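Local coordinates for protein transcriptional activator of comK gene (Bacillus halodurans, PDB 2HQB) that probably activates transcription of the comK gene and, as a BMP-family lipoprotein with a substrate-binding-protein fold, may bind a small ligand, at residues K24-V38 / Q228-Q242. Residues are numbered along the deposited sequence; the frame is centred on the assembly and turned at random.
Sequences KAYEGLLNIHSNLDV and QHVDDLYVLVAKRFQ
Asp231 is a knob among Lys24, Glu27, Gly28 and Asn31. Its CG lies between the backbone N and the carbonyl carbon (chi1 47°), which brings the carboxylate beside that of Glu27. Glu27 OE1 lies 3.8 Å from Asp231 OD2, the two planes 37° apart. This like-charge pair is probably eased by Arg23, which forms a salt bridge with Glu27, and by Lys24 nearby. Asn31 ND2 meets Asp231 CB at 3.6 Å. An alanine in place of Asp231 would probably leave the space among Lys24, Glu27 and Asn31 partly unfilled and remove one of two acidic groups near Lys24 NZ. Lys24 CB packs 3.8 Å from Val230 CB. Gly28 has no side chain to run into the Tyr234 ring and the Asp231 backbone, and its CA lies 3.7 Å from Asp231 CA. Helices 24-35 and 230-240 run roughly parallel, crossing at -38°, and pack side by side on the parallel sheet of one lobe of the two-lobed, periplasmic-binding-protein-like fold. One turn on, Val235 is a knob among Gly28, Asn31, Ile32 and Asn35, its CG2 3.4 Å from Asn31 CB. On the sheet side, Ile32 CD1 meets the Tyr234 ring at its edge and Ala238 CB at 3.6 Å. Phe68 and Phe93 pack against the same ring. Past the helix end, Leu36 drops CD1 onto the Ala238 backbone. The Val38 and Gln242 side chains run past each other in opposite directions, CG1 near NE2.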
loop_
_atom_site.group_PDB
_atom_site.type_symbol
_atom_site.label_atom_id
_atom_site.label_comp_id
_atom_site.label_asym_id
_atom_site.label_seq_id
_atom_site.Cartn_x
_atom_site.Cartn_y
_atom_site.Cartn_z
ATOM N N LYS A 24 3.269 2.982 9.039
ATOM C CA LYS A 24 4.239 2.548 8.046
ATOM C C LYS A 24 5.117 3.780 7.658
ATOM O O LYS A 24 6.222 3.624 7.168
ATOM C CB LYS A 24 3.524 1.927 6.844
ATOM C CG LYS A 24 2.818 0.571 7.140
ATOM C CD LYS A 24 3.772 -0.667 7.116
ATOM C CE LYS A 24 4.075 -1.176 5.676
ATOM N NZ LYS A 24 4.422 -2.648 5.533
ATOM N N ALA A 25 4.652 4.996 7.925
ATOM C CA ALA A 25 5.480 6.164 7.646
ATOM C C ALA A 25 6.400 6.412 8.844
ATOM O O ALA A 25 7.547 6.807 8.660
ATOM C CB ALA A 25 4.633 7.391 7.390
ATOM N N TYR A 26 5.891 6.194 10.063
ATOM C CA TYR A 26 6.684 6.349 11.289
ATOM C C TYR A 26 7.848 5.360 11.235
ATOM O O TYR A 26 8.998 5.698 11.485
ATOM C CB TYR A 26 5.846 6.048 12.542
ATOM C CG TYR A 26 4.759 7.053 12.822
ATOM C CD1 TYR A 26 3.636 6.718 13.550
ATOM C CD2 TYR A 26 4.816 8.311 12.296
ATOM C CE1 TYR A 26 2.596 7.624 13.719
ATOM C CE2 TYR A 26 3.797 9.197 12.465
ATOM C CZ TYR A 26 2.693 8.853 13.163
ATOM O OH TYR A 26 1.670 9.761 13.231
ATOM N N GLU A 27 7.565 4.115 10.926
ATOM C CA GLU A 27 8.670 3.205 10.857
ATOM C C GLU A 27 9.605 3.576 9.725
ATOM O O GLU A 27 10.790 3.316 9.813
ATOM C CB GLU A 27 8.199 1.755 10.739
ATOM C CG GLU A 27 7.274 1.422 9.642
ATOM C CD GLU A 27 6.483 0.155 9.967
ATOM O OE1 GLU A 27 6.188 -0.624 9.015
ATOM O OE2 GLU A 27 6.154 -0.042 11.173
ATOM N N GLY A 28 9.072 4.212 8.683
ATOM C CA GLY A 28 9.882 4.611 7.544
ATOM C C GLY A 28 10.874 5.667 7.973
ATOM O O GLY A 28 12.060 5.553 7.713
ATOM N N LEU A 29 10.383 6.708 8.634
ATOM C CA LEU A 29 11.260 7.764 9.110
ATOM C C LEU A 29 12.261 7.148 10.098
ATOM O O LEU A 29 13.426 7.492 10.079
ATOM C CB LEU A 29 10.452 8.881 9.789
ATOM C CG LEU A 29 11.224 10.182 10.068
ATOM C CD1 LEU A 29 11.538 10.858 8.748
ATOM C CD2 LEU A 29 10.434 11.124 10.957
ATOM N N LEU A 30 11.816 6.228 10.954
ATOM C CA LEU A 30 12.712 5.595 11.907
ATOM C C LEU A 30 13.856 4.856 11.228
ATOM O O LEU A 30 14.972 4.895 11.719
ATOM C CB LEU A 30 11.943 4.640 12.808
ATOM C CG LEU A 30 11.274 5.427 13.935
ATOM C CD1 LEU A 30 10.443 4.532 14.876
ATOM C CD2 LEU A 30 12.358 6.105 14.708
ATOM N N ASN A 31 13.602 4.190 10.110
ATOM C CA ASN A 31 14.662 3.460 9.433
ATOM C C ASN A 31 15.555 4.421 8.658
ATOM O O ASN A 31 16.741 4.155 8.460
ATOM C CB ASN A 31 14.085 2.402 8.484
ATOM C CG ASN A 31 13.222 1.388 9.203
ATOM O OD1 ASN A 31 13.530 0.992 10.328
ATOM N ND2 ASN A 31 12.137 0.949 8.553
ATOM N N ILE A 32 14.980 5.532 8.203
ATOM C CA ILE A 32 15.747 6.542 7.490
ATOM C C ILE A 32 16.869 6.948 8.458
ATOM O O ILE A 32 18.037 6.812 8.129
ATOM C CB ILE A 32 14.844 7.771 7.102
ATOM C CG1 ILE A 32 14.198 7.538 5.730
ATOM C CG2 ILE A 32 15.641 9.055 7.135
ATOM C CD1 ILE A 32 13.280 8.661 5.300
ATOM N N HIS A 33 16.515 7.414 9.650
ATOM C CA HIS A 33 17.495 7.803 10.659
ATOM C C HIS A 33 18.364 6.631 11.100
ATOM O O HIS A 33 19.468 6.796 11.619
ATOM C CB HIS A 33 16.783 8.355 11.891
ATOM C CG HIS A 33 17.617 8.326 13.138
ATOM N ND1 HIS A 33 18.579 9.274 13.420
ATOM C CD2 HIS A 33 17.631 7.460 14.180
ATOM C CE1 HIS A 33 19.143 8.998 14.581
ATOM N NE2 HIS A 33 18.586 7.902 15.064
ATOM N N SER A 34 17.854 5.433 10.916
ATOM C CA SER A 34 18.600 4.262 11.330
ATOM C C SER A 34 19.537 3.707 10.258
ATOM O O SER A 34 20.722 3.601 10.503
ATOM C CB SER A 34 17.624 3.188 11.808
ATOM O OG SER A 34 18.208 1.907 11.759
ATOM N N ASN A 35 19.011 3.364 9.082
ATOM C CA ASN A 35 19.817 2.802 7.994
ATOM C C ASN A 35 20.711 3.806 7.219
ATOM O O ASN A 35 21.653 3.427 6.525
ATOM C CB ASN A 35 18.899 2.012 7.050
ATOM C CG ASN A 35 18.268 0.795 7.738
ATOM O OD1 ASN A 35 18.974 0.013 8.384
ATOM N ND2 ASN A 35 16.947 0.625 7.595
ATOM N N LEU A 36 20.391 5.087 7.333
ATOM C CA LEU A 36 21.187 6.167 6.746
ATOM C C LEU A 36 21.650 6.837 8.047
ATOM O O LEU A 36 21.275 6.387 9.134
ATOM C CB LEU A 36 20.310 7.096 5.889
ATOM C CG LEU A 36 19.540 6.325 4.803
ATOM C CD1 LEU A 36 18.883 7.271 3.810
ATOM C CD2 LEU A 36 20.483 5.398 4.082
ATOM N N ASP A 37 22.416 7.910 7.996
ATOM C CA ASP A 37 22.893 8.464 9.264
ATOM C C ASP A 37 22.381 9.863 9.527
ATOM O O ASP A 37 23.067 10.695 10.100
ATOM C CB ASP A 37 24.421 8.480 9.227
ATOM C CG ASP A 37 25.043 8.259 10.579
ATOM O OD1 ASP A 37 24.300 8.314 11.591
ATOM O OD2 ASP A 37 26.281 8.043 10.605
ATOM N N VAL A 38 21.155 10.121 9.138
ATOM C CA VAL A 38 20.638 11.455 9.286
ATOM C C VAL A 38 19.794 11.693 10.515
ATOM O O VAL A 38 19.476 10.793 11.248
ATOM C CB VAL A 38 19.871 11.856 7.990
ATOM C CG1 VAL A 38 20.723 11.496 6.766
ATOM C CG2 VAL A 38 18.524 11.147 7.910
ATOM N N GLN A 228 2.921 -3.666 0.475
ATOM C CA GLN A 228 3.529 -2.471 -0.097
ATOM C C GLN A 228 4.515 -1.977 0.961
ATOM O O GLN A 228 4.116 -1.607 2.060
ATOM C CB GLN A 228 2.466 -1.420 -0.405
ATOM C CG GLN A 228 1.473 -1.911 -1.449
ATOM C CD GLN A 228 0.535 -0.829 -1.943
ATOM O OE1 GLN A 228 0.071 -0.007 -1.167
ATOM N NE2 GLN A 228 0.246 -0.831 -3.239
ATOM N N HIS A 229 5.808 -1.973 0.637
ATOM C CA HIS A 229 6.809 -1.586 1.623
ATOM C C HIS A 229 7.112 -0.127 1.719
ATOM O O HIS A 229 8.129 0.340 1.201
ATOM C CB HIS A 229 8.102 -2.355 1.379
ATOM C CG HIS A 229 7.898 -3.834 1.283
ATOM N ND1 HIS A 229 7.834 -4.652 2.391
ATOM C CD2 HIS A 229 7.677 -4.634 0.214
ATOM C CE1 HIS A 229 7.584 -5.893 2.008
ATOM N NE2 HIS A 229 7.484 -5.908 0.693
ATOM N N VAL A 230 6.228 0.583 2.412
ATOM C CA VAL A 230 6.356 2.015 2.634
ATOM C C VAL A 230 7.638 2.359 3.387
ATOM O O VAL A 230 8.331 3.317 3.035
ATOM C CB VAL A 230 5.163 2.545 3.446
ATOM C CG1 VAL A 230 5.310 4.020 3.663
ATOM C CG2 VAL A 230 3.854 2.261 2.705
ATOM N N ASP A 231 7.955 1.583 4.422
ATOM C CA ASP A 231 9.153 1.857 5.207
ATOM C C ASP A 231 10.363 1.762 4.301
ATOM O O ASP A 231 11.273 2.604 4.361
ATOM C CB ASP A 231 9.265 0.900 6.406
ATOM C CG ASP A 231 9.015 -0.571 6.039
ATOM O OD1 ASP A 231 8.591 -0.887 4.901
ATOM O OD2 ASP A 231 9.242 -1.421 6.929
ATOM N N ASP A 232 10.351 0.750 3.441
ATOM C CA ASP A 232 11.432 0.560 2.487
ATOM C C ASP A 232 11.493 1.675 1.463
ATOM O O ASP A 232 12.558 2.218 1.180
ATOM C CB ASP A 232 11.261 -0.756 1.772
ATOM C CG ASP A 232 11.580 -1.887 2.649
ATOM O OD1 ASP A 232 11.836 -1.607 3.843
ATOM O OD2 ASP A 232 11.577 -3.033 2.166
ATOM N N LEU A 233 10.355 2.009 0.892
ATOM C CA LEU A 233 10.356 3.077 -0.066
ATOM C C LEU A 233 10.898 4.378 0.555
ATOM O O LEU A 233 11.623 5.124 -0.111
ATOM C CB LEU A 233 8.947 3.305 -0.603
ATOM C CG LEU A 233 9.026 4.146 -1.863
ATOM C CD1 LEU A 233 9.841 3.358 -2.861
ATOM C CD2 LEU A 233 7.643 4.457 -2.405
ATOM N N TYR A 234 10.552 4.660 1.814
ATOM C CA TYR A 234 11.034 5.890 2.453
ATOM C C TYR A 234 12.534 5.894 2.483
ATOM O O TYR A 234 13.156 6.836 2.053
ATOM C CB TYR A 234 10.535 6.045 3.892
ATOM C CG TYR A 234 9.270 6.851 4.016
ATOM C CD1 TYR A 234 8.051 6.320 3.624
ATOM C CD2 TYR A 234 9.284 8.134 4.548
ATOM C CE1 TYR A 234 6.882 7.039 3.764
ATOM C CE2 TYR A 234 8.114 8.857 4.689
ATOM C CZ TYR A 234 6.915 8.298 4.292
ATOM O OH TYR A 234 5.727 8.986 4.404
ATOM N N VAL A 235 13.112 4.834 3.022
ATOM C CA VAL A 235 14.548 4.717 3.097
ATOM C C VAL A 235 15.089 4.830 1.667
ATOM O O VAL A 235 15.915 5.682 1.386
ATOM C CB VAL A 235 14.923 3.372 3.783
ATOM C CG1 VAL A 235 16.412 3.127 3.726
ATOM C CG2 VAL A 235 14.453 3.411 5.242
ATOM N N LEU A 236 14.594 4.003 0.759
ATOM C CA LEU A 236 15.042 4.039 -0.621
ATOM C C LEU A 236 15.134 5.456 -1.189
ATOM O O LEU A 236 16.186 5.880 -1.690
ATOM C CB LEU A 236 14.103 3.202 -1.495
ATOM C CG LEU A 236 14.208 3.272 -3.021
ATOM C CD1 LEU A 236 15.654 2.962 -3.446
ATOM C CD2 LEU A 236 13.273 2.259 -3.653
ATOM N N VAL A 237 14.025 6.180 -1.114
ATOM C CA VAL A 237 13.932 7.538 -1.635
ATOM C C VAL A 237 14.840 8.527 -0.904
ATOM O O VAL A 237 15.272 9.502 -1.482
ATOM C CB VAL A 237 12.454 8.013 -1.583
ATOM C CG1 VAL A 237 12.350 9.498 -1.869
ATOM C CG2 VAL A 237 11.618 7.192 -2.589
ATOM N N ALA A 238 15.142 8.273 0.362
ATOM C CA ALA A 238 16.007 9.159 1.150
ATOM C C ALA A 238 17.499 8.888 0.847
ATOM O O ALA A 238 18.392 9.695 1.166
ATOM C CB ALA A 238 15.732 8.944 2.643
ATOM N N LYS A 239 17.739 7.730 0.245
ATOM C CA LYS A 239 19.052 7.285 -0.121
ATOM C C LYS A 239 19.378 7.886 -1.474
ATOM O O LYS A 239 20.503 8.298 -1.714
ATOM C CB LYS A 239 19.070 5.761 -0.202
ATOM C CG LYS A 239 20.439 5.189 -0.479
ATOM C CD LYS A 239 20.436 3.679 -0.467
ATOM C CE LYS A 239 21.862 3.124 -0.474
ATOM N NZ LYS A 239 21.934 1.668 -0.107
ATOM N N ARG A 240 18.418 7.940 -2.381
ATOM C CA ARG A 240 18.736 8.533 -3.668
ATOM C C ARG A 240 18.914 10.029 -3.500
ATOM O O ARG A 240 19.764 10.637 -4.141
ATOM C CB ARG A 240 17.655 8.236 -4.705
ATOM C CG ARG A 240 17.602 6.767 -5.055
ATOM C CD ARG A 240 16.927 6.547 -6.377
ATOM N NE ARG A 240 17.885 6.582 -7.475
ATOM C CZ ARG A 240 17.559 6.481 -8.759
ATOM N NH1 ARG A 240 16.292 6.343 -9.127
ATOM N NH2 ARG A 240 18.507 6.501 -9.676
ATOM N N PHE A 241 18.135 10.632 -2.618
ATOM C CA PHE A 241 18.268 12.063 -2.424
ATOM C C PHE A 241 19.628 12.397 -1.827
ATOM O O PHE A 241 20.139 13.512 -1.968
ATOM C CB PHE A 241 17.192 12.597 -1.504
ATOM C CG PHE A 241 17.341 14.046 -1.209
ATOM C CD1 PHE A 241 17.067 14.998 -2.193
ATOM C CD2 PHE A 241 17.779 14.474 0.061
ATOM C CE1 PHE A 241 17.223 16.379 -1.920
ATOM C CE2 PHE A 241 17.940 15.849 0.363
ATOM C CZ PHE A 241 17.659 16.808 -0.632
ATOM N N GLN A 242 20.213 11.434 -1.142
ATOM C CA GLN A 242 21.511 11.664 -0.544
ATOM C C GLN A 242 22.567 11.498 -1.645
ATOM O O GLN A 242 23.491 12.290 -1.749
ATOM C CB GLN A 242 21.723 10.660 0.602
ATOM C CG GLN A 242 22.859 10.992 1.561
ATOM C CD GLN A 242 22.890 10.076 2.771
ATOM O OE1 GLN A 242 22.663 8.852 2.651
ATOM N NE2 GLN A 242 23.191 10.655 3.949
#